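Local coordinates for multiheme cytochrome cf (Carboxydothermus ferrireducens DSM 11255, PDB 6QVM), which probably passes electrons through a chain of c-type hemes to insoluble extracellular iron(III) while inserted in the S-layer of the bacterium, at residues A[129-142]-A[167-181]. Sequence-based numbering, arbitrary orientation.
Sequences KQRLAYFLMVALKA and NQKALVWAVKKGYLS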
loop_
_atom_site.group_PDB
_atom_site.type_symbol
_atom_site.label_atom_id
_atom_site.label_comp_id
_atom_site.label_asym_id
_atom_site.label_seq_id
_atom_site.Cartn_x
_atom_site.Cartn_y
_atom_site.Cartn_z
ATOM N N LYS A 129 -29.817 20.312 -35.099
ATOM C CA LYS A 129 -28.692 21.050 -35.659
ATOM C C LYS A 129 -28.426 22.340 -34.897
ATOM O O LYS A 129 -27.271 22.767 -34.785
ATOM C CB LYS A 129 -28.964 21.333 -37.136
ATOM C CG LYS A 129 -27.789 21.883 -37.924
ATOM C CD LYS A 129 -27.918 21.469 -39.376
ATOM C CE LYS A 129 -26.930 22.182 -40.273
ATOM N NZ LYS A 129 -27.068 21.693 -41.670
ATOM N N GLN A 130 -29.468 22.966 -34.349
ATOM C CA GLN A 130 -29.261 24.240 -33.674
ATOM C C GLN A 130 -28.740 24.043 -32.256
ATOM O O GLN A 130 -27.916 24.833 -31.788
ATOM C CB GLN A 130 -30.550 25.064 -33.667
ATOM C CG GLN A 130 -31.682 24.481 -32.829
ATOM C CD GLN A 130 -32.923 25.343 -32.849
ATOM O OE1 GLN A 130 -32.884 26.519 -32.487
ATOM N NE2 GLN A 130 -34.034 24.767 -33.289
ATOM N N ARG A 131 -29.183 22.994 -31.562
ATOM C CA ARG A 131 -28.674 22.794 -30.214
ATOM C C ARG A 131 -27.333 22.074 -30.210
ATOM O O ARG A 131 -26.589 22.170 -29.228
ATOM C CB ARG A 131 -29.708 22.068 -29.355
ATOM C CG ARG A 131 -30.454 23.051 -28.458
ATOM C CD ARG A 131 -31.553 22.456 -27.615
ATOM N NE ARG A 131 -31.088 21.891 -26.345
ATOM C CZ ARG A 131 -30.520 22.588 -25.360
ATOM N NH1 ARG A 131 -30.156 21.984 -24.238
ATOM N NH2 ARG A 131 -30.309 23.890 -25.485
ATOM N N LEU A 132 -26.997 21.365 -31.291
ATOM C CA LEU A 132 -25.618 20.920 -31.457
ATOM C C LEU A 132 -24.680 22.112 -31.575
ATOM O O LEU A 132 -23.584 22.107 -31.004
ATOM C CB LEU A 132 -25.486 20.017 -32.681
ATOM C CG LEU A 132 -24.048 19.635 -33.056
ATOM C CD1 LEU A 132 -23.414 18.776 -31.965
ATOM C CD2 LEU A 132 -23.992 18.930 -34.405
ATOM N N ALA A 133 -25.092 23.143 -32.320
ATOM C CA ALA A 133 -24.281 24.351 -32.428
ATOM C C ALA A 133 -24.159 25.060 -31.085
ATOM O O ALA A 133 -23.130 25.685 -30.805
ATOM C CB ALA A 133 -24.874 25.289 -33.478
ATOM N N TYR A 134 -25.192 24.973 -30.246
ATOM C CA TYR A 134 -25.135 25.563 -28.913
ATOM C C TYR A 134 -24.187 24.782 -28.011
ATOM O O TYR A 134 -23.252 25.350 -27.433
ATOM C CB TYR A 134 -26.542 25.614 -28.317
ATOM C CG TYR A 134 -26.616 26.114 -26.891
ATOM C CD1 TYR A 134 -26.251 27.418 -26.568
ATOM C CD2 TYR A 134 -27.084 25.291 -25.871
ATOM C CE1 TYR A 134 -26.334 27.880 -25.264
ATOM C CE2 TYR A 134 -27.172 25.741 -24.568
ATOM C CZ TYR A 134 -26.797 27.035 -24.269
ATOM O OH TYR A 134 -26.884 27.483 -22.970
ATOM N N PHE A 135 -24.414 23.467 -27.886
ATOM C CA PHE A 135 -23.524 22.620 -27.097
ATOM C C PHE A 135 -22.079 22.773 -27.552
ATOM O O PHE A 135 -21.153 22.742 -26.734
ATOM C CB PHE A 135 -23.945 21.153 -27.197
ATOM C CG PHE A 135 -25.268 20.853 -26.579
ATOM C CD1 PHE A 135 -25.756 21.622 -25.537
ATOM C CD2 PHE A 135 -26.023 19.788 -27.032
ATOM C CE1 PHE A 135 -26.986 21.333 -24.963
ATOM C CE2 PHE A 135 -27.255 19.491 -26.456
ATOM C CZ PHE A 135 -27.736 20.268 -25.423
ATOM N N LEU A 136 -21.868 22.936 -28.860
ATOM C CA LEU A 136 -20.515 23.118 -29.372
ATOM C C LEU A 136 -19.910 24.436 -28.909
ATOM O O LEU A 136 -18.695 24.524 -28.699
ATOM C CB LEU A 136 -20.519 23.048 -30.897
ATOM C CG LEU A 136 -19.141 22.962 -31.548
ATOM C CD1 LEU A 136 -18.394 21.732 -31.059
ATOM C CD2 LEU A 136 -19.282 22.938 -33.050
ATOM N N MET A 137 -20.739 25.464 -28.737
ATOM C CA MET A 137 -20.235 26.741 -28.246
ATOM C C MET A 137 -19.818 26.636 -26.785
ATOM O O MET A 137 -18.762 27.146 -26.393
ATOM C CB MET A 137 -21.296 27.823 -28.433
ATOM C CG MET A 137 -20.937 29.144 -27.799
ATOM S SD MET A 137 -22.393 30.176 -27.559
ATOM C CE MET A 137 -23.302 29.190 -26.376
ATOM N N VAL A 138 -20.644 25.983 -25.963
ATOM C CA VAL A 138 -20.289 25.739 -24.565
ATOM C C VAL A 138 -18.988 24.952 -24.485
ATOM O O VAL A 138 -18.019 25.373 -23.843
ATOM C CB VAL A 138 -21.424 24.999 -23.839
ATOM C CG1 VAL A 138 -21.037 24.725 -22.398
ATOM C CG2 VAL A 138 -22.719 25.782 -23.919
ATOM N N ALA A 139 -18.949 23.805 -25.164
ATOM C CA ALA A 139 -17.809 22.904 -25.039
ATOM C C ALA A 139 -16.524 23.557 -25.532
ATOM O O ALA A 139 -15.456 23.356 -24.944
ATOM C CB ALA A 139 -18.082 21.598 -25.781
ATOM N N LEU A 140 -16.596 24.328 -26.619
ATOM C CA LEU A 140 -15.417 25.053 -27.078
ATOM C C LEU A 140 -15.192 26.344 -26.303
ATOM O O LEU A 140 -14.252 27.078 -26.624
ATOM C CB LEU A 140 -15.510 25.356 -28.575
ATOM C CG LEU A 140 -15.401 24.153 -29.514
ATOM C CD1 LEU A 140 -14.981 24.596 -30.907
ATOM C CD2 LEU A 140 -14.426 23.134 -28.949
ATOM N N LYS A 141 -16.037 26.631 -25.313
ATOM C CA LYS A 141 -15.932 27.822 -24.471
ATOM C C LYS A 141 -15.718 29.071 -25.326
ATOM O O LYS A 141 -14.772 29.841 -25.148
ATOM C CB LYS A 141 -14.822 27.656 -23.433
ATOM C CG LYS A 141 -15.028 26.488 -22.481
ATOM C CD LYS A 141 -13.922 26.415 -21.447
ATOM C CE LYS A 141 -12.552 26.396 -22.095
ATOM N NZ LYS A 141 -11.511 25.875 -21.167
ATOM N N ALA A 142 -16.631 29.253 -26.277
ATOM C CA ALA A 142 -16.514 30.286 -27.296
ATOM C C ALA A 142 -17.674 31.272 -27.233
ATOM O O ALA A 142 -18.071 31.834 -28.255
ATOM C CB ALA A 142 -16.420 29.662 -28.687
ATOM N N ASN A 167 -29.797 29.869 -29.876
ATOM C CA ASN A 167 -28.949 29.135 -30.804
ATOM C C ASN A 167 -28.634 29.902 -32.084
ATOM O O ASN A 167 -27.900 29.384 -32.930
ATOM C CB ASN A 167 -29.613 27.800 -31.165
ATOM C CG ASN A 167 -30.193 27.087 -29.958
ATOM O OD1 ASN A 167 -29.662 27.181 -28.852
ATOM N ND2 ASN A 167 -31.297 26.383 -30.160
ATOM N N GLN A 168 -29.147 31.125 -32.242
ATOM C CA GLN A 168 -29.070 31.801 -33.535
ATOM C C GLN A 168 -27.637 32.178 -33.887
ATOM O O GLN A 168 -27.119 31.796 -34.942
ATOM C CB GLN A 168 -29.968 33.039 -33.538
ATOM C CG GLN A 168 -31.434 32.736 -33.795
ATOM C CD GLN A 168 -32.270 33.991 -33.940
ATOM O OE1 GLN A 168 -31.861 35.070 -33.521
ATOM N NE2 GLN A 168 -33.441 33.856 -34.550
ATOM N N LYS A 169 -26.983 32.948 -33.019
ATOM C CA LYS A 169 -25.619 33.381 -33.309
ATOM C C LYS A 169 -24.658 32.199 -33.315
ATOM O O LYS A 169 -23.691 32.175 -34.086
ATOM C CB LYS A 169 -25.178 34.434 -32.300
ATOM C CG LYS A 169 -26.331 35.144 -31.605
ATOM C CD LYS A 169 -25.868 36.440 -30.971
ATOM C CE LYS A 169 -25.658 37.508 -32.022
ATOM N NZ LYS A 169 -24.897 38.665 -31.488
ATOM N N ALA A 170 -24.906 31.209 -32.456
ATOM C CA ALA A 170 -24.028 30.044 -32.384
ATOM C C ALA A 170 -24.081 29.239 -33.673
ATOM O O ALA A 170 -23.051 28.760 -34.167
ATOM C CB ALA A 170 -24.408 29.165 -31.196
ATOM N N LEU A 171 -25.277 29.086 -34.241
ATOM C CA LEU A 171 -25.419 28.301 -35.462
ATOM C C LEU A 171 -24.675 28.936 -36.632
ATOM O O LEU A 171 -24.194 28.223 -37.518
ATOM C CB LEU A 171 -26.900 28.125 -35.793
ATOM C CG LEU A 171 -27.326 27.179 -36.918
ATOM C CD1 LEU A 171 -26.679 25.815 -36.765
ATOM C CD2 LEU A 171 -28.841 27.049 -36.918
ATOM N N VAL A 172 -24.572 30.265 -36.649
ATOM C CA VAL A 172 -23.852 30.940 -37.722
ATOM C C VAL A 172 -22.348 30.883 -37.475
ATOM O O VAL A 172 -21.556 30.693 -38.408
ATOM C CB VAL A 172 -24.362 32.383 -37.876
ATOM C CG1 VAL A 172 -23.639 33.087 -39.004
ATOM C CG2 VAL A 172 -25.860 32.383 -38.092
ATOM N N TRP A 173 -21.930 31.074 -36.222
ATOM C CA TRP A 173 -20.524 30.894 -35.861
ATOM C C TRP A 173 -20.033 29.510 -36.264
ATOM O O TRP A 173 -18.952 29.359 -36.847
ATOM C CB TRP A 173 -20.328 31.112 -34.355
ATOM C CG TRP A 173 -19.070 30.495 -33.815
ATOM C CD1 TRP A 173 -17.795 30.963 -33.970
ATOM C CD2 TRP A 173 -18.967 29.296 -33.035
ATOM N NE1 TRP A 173 -16.907 30.129 -33.335
ATOM C CE2 TRP A 173 -17.601 29.100 -32.752
ATOM C CE3 TRP A 173 -19.898 28.369 -32.550
ATOM C CZ2 TRP A 173 -17.143 28.019 -32.003
ATOM C CZ3 TRP A 173 -19.439 27.298 -31.804
ATOM C CH2 TRP A 173 -18.076 27.132 -31.539
ATOM N N ALA A 174 -20.838 28.486 -35.983
ATOM C CA ALA A 174 -20.439 27.118 -36.292
ATOM C C ALA A 174 -20.306 26.886 -37.794
ATOM O O ALA A 174 -19.520 26.032 -38.217
ATOM C CB ALA A 174 -21.436 26.133 -35.689
ATOM N N VAL A 175 -21.060 27.623 -38.606
ATOM C CA VAL A 175 -20.989 27.474 -40.056
ATOM C C VAL A 175 -19.849 28.298 -40.643
ATOM O O VAL A 175 -19.178 27.865 -41.582
ATOM C CB VAL A 175 -22.347 27.834 -40.687
ATOM C CG1 VAL A 175 -22.224 27.952 -42.196
ATOM C CG2 VAL A 175 -23.384 26.783 -40.326
ATOM N N LYS A 176 -19.604 29.494 -40.103
ATOM C CA LYS A 176 -18.411 30.235 -40.493
ATOM C C LYS A 176 -17.151 29.450 -40.157
ATOM O O LYS A 176 -16.205 29.407 -40.953
ATOM C CB LYS A 176 -18.392 31.596 -39.804
ATOM N N LYS A 177 -17.125 28.819 -38.982
ATOM C CA LYS A 177 -15.985 28.013 -38.568
ATOM C C LYS A 177 -15.929 26.657 -39.258
ATOM O O LYS A 177 -14.932 25.945 -39.097
ATOM C CB LYS A 177 -16.013 27.825 -37.050
ATOM C CG LYS A 177 -15.444 29.002 -36.280
ATOM C CD LYS A 177 -13.939 29.084 -36.443
ATOM C CE LYS A 177 -13.394 30.354 -35.816
ATOM N NZ LYS A 177 -11.904 30.329 -35.772
ATOM N N GLY A 178 -16.959 26.284 -40.018
ATOM C CA GLY A 178 -16.934 25.031 -40.741
ATOM C C GLY A 178 -17.301 23.808 -39.932
ATOM O O GLY A 178 -17.183 22.689 -40.443
ATOM N N TYR A 179 -17.756 23.976 -38.688
ATOM C CA TYR A 179 -18.171 22.824 -37.892
ATOM C C TYR A 179 -19.486 22.243 -38.399
ATOM O O TYR A 179 -19.682 21.024 -38.378
ATOM C CB TYR A 179 -18.290 23.221 -36.423
ATOM C CG TYR A 179 -17.016 23.774 -35.828
ATOM C CD1 TYR A 179 -15.779 23.223 -36.143
ATOM C CD2 TYR A 179 -17.049 24.853 -34.953
ATOM C CE1 TYR A 179 -14.612 23.731 -35.602
ATOM C CE2 TYR A 179 -15.889 25.369 -34.405
ATOM C CZ TYR A 179 -14.674 24.803 -34.732
ATOM O OH TYR A 179 -13.520 25.312 -34.189
ATOM N N LEU A 180 -20.401 23.103 -38.840
ATOM C CA LEU A 180 -21.632 22.701 -39.502
ATOM C C LEU A 180 -21.715 23.406 -40.849
ATOM O O LEU A 180 -20.989 24.368 -41.114
ATOM C CB LEU A 180 -22.860 23.027 -38.642
ATOM C CG LEU A 180 -22.993 22.307 -37.298
ATOM C CD1 LEU A 180 -23.874 23.104 -36.341
ATOM C CD2 LEU A 180 -23.553 20.906 -37.493
ATOM N N SER A 181 -22.620 22.939 -41.701
ATOM C CA SER A 181 -22.721 23.459 -43.052
ATOM C C SER A 181 -24.084 24.094 -43.280
ATOM O O SER A 181 -25.046 23.844 -42.548
ATOM C CB SER A 181 -22.486 22.354 -44.090
ATOM O OG SER A 181 -23.457 21.328 -43.968
#
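Gln130 OE1 is gripped twice: by Asn167 ND2 at 2.8 Å and by the backbone N of Ala164. The Asn167 bond is nearly straight at the hydrogen (161°); ND2 stands above the carbonyl plane of Gln130, and the two amides are nearly perpendicular. With CG wedged between backbone N and carbonyl carbon (chi1 67°), the Gln130 chain extends across the Asn167 side chain at about a right angle, and Asn167 OD1 comes within 3.5 Å of Tyr134 CB. Replacing Asn167 by alanine would take away one of the two donors to OE1 and is likely to leave the Gln130 amide less firmly set in its rotation. Where the axes of helices 129-139 and 167-176 come within 8.1 Å, alanines allow the approach: Ala133 CB lies 3.6 Å from Leu171 CA, and Ala170 CB faces Ala133 O. Farther along, Trp173 brings CZ3 to 3.7 Å from Met137 CA, with Leu140 CD1 at the ring edge. Leu136 CD2 reaches Tyr179 CD2 at 3.5 Å. Lys129, extended, donates from NZ to Ser181 O at 3.1 Å. Helix 199-212 packs against Leu132, Leu136 and Tyr179. Crossing at 80°, with Schellman turns at Lys141 and Gly178, the pair forms part of a compact module of crossed helices, consistent with the S-layer-binding module of this cytochrome.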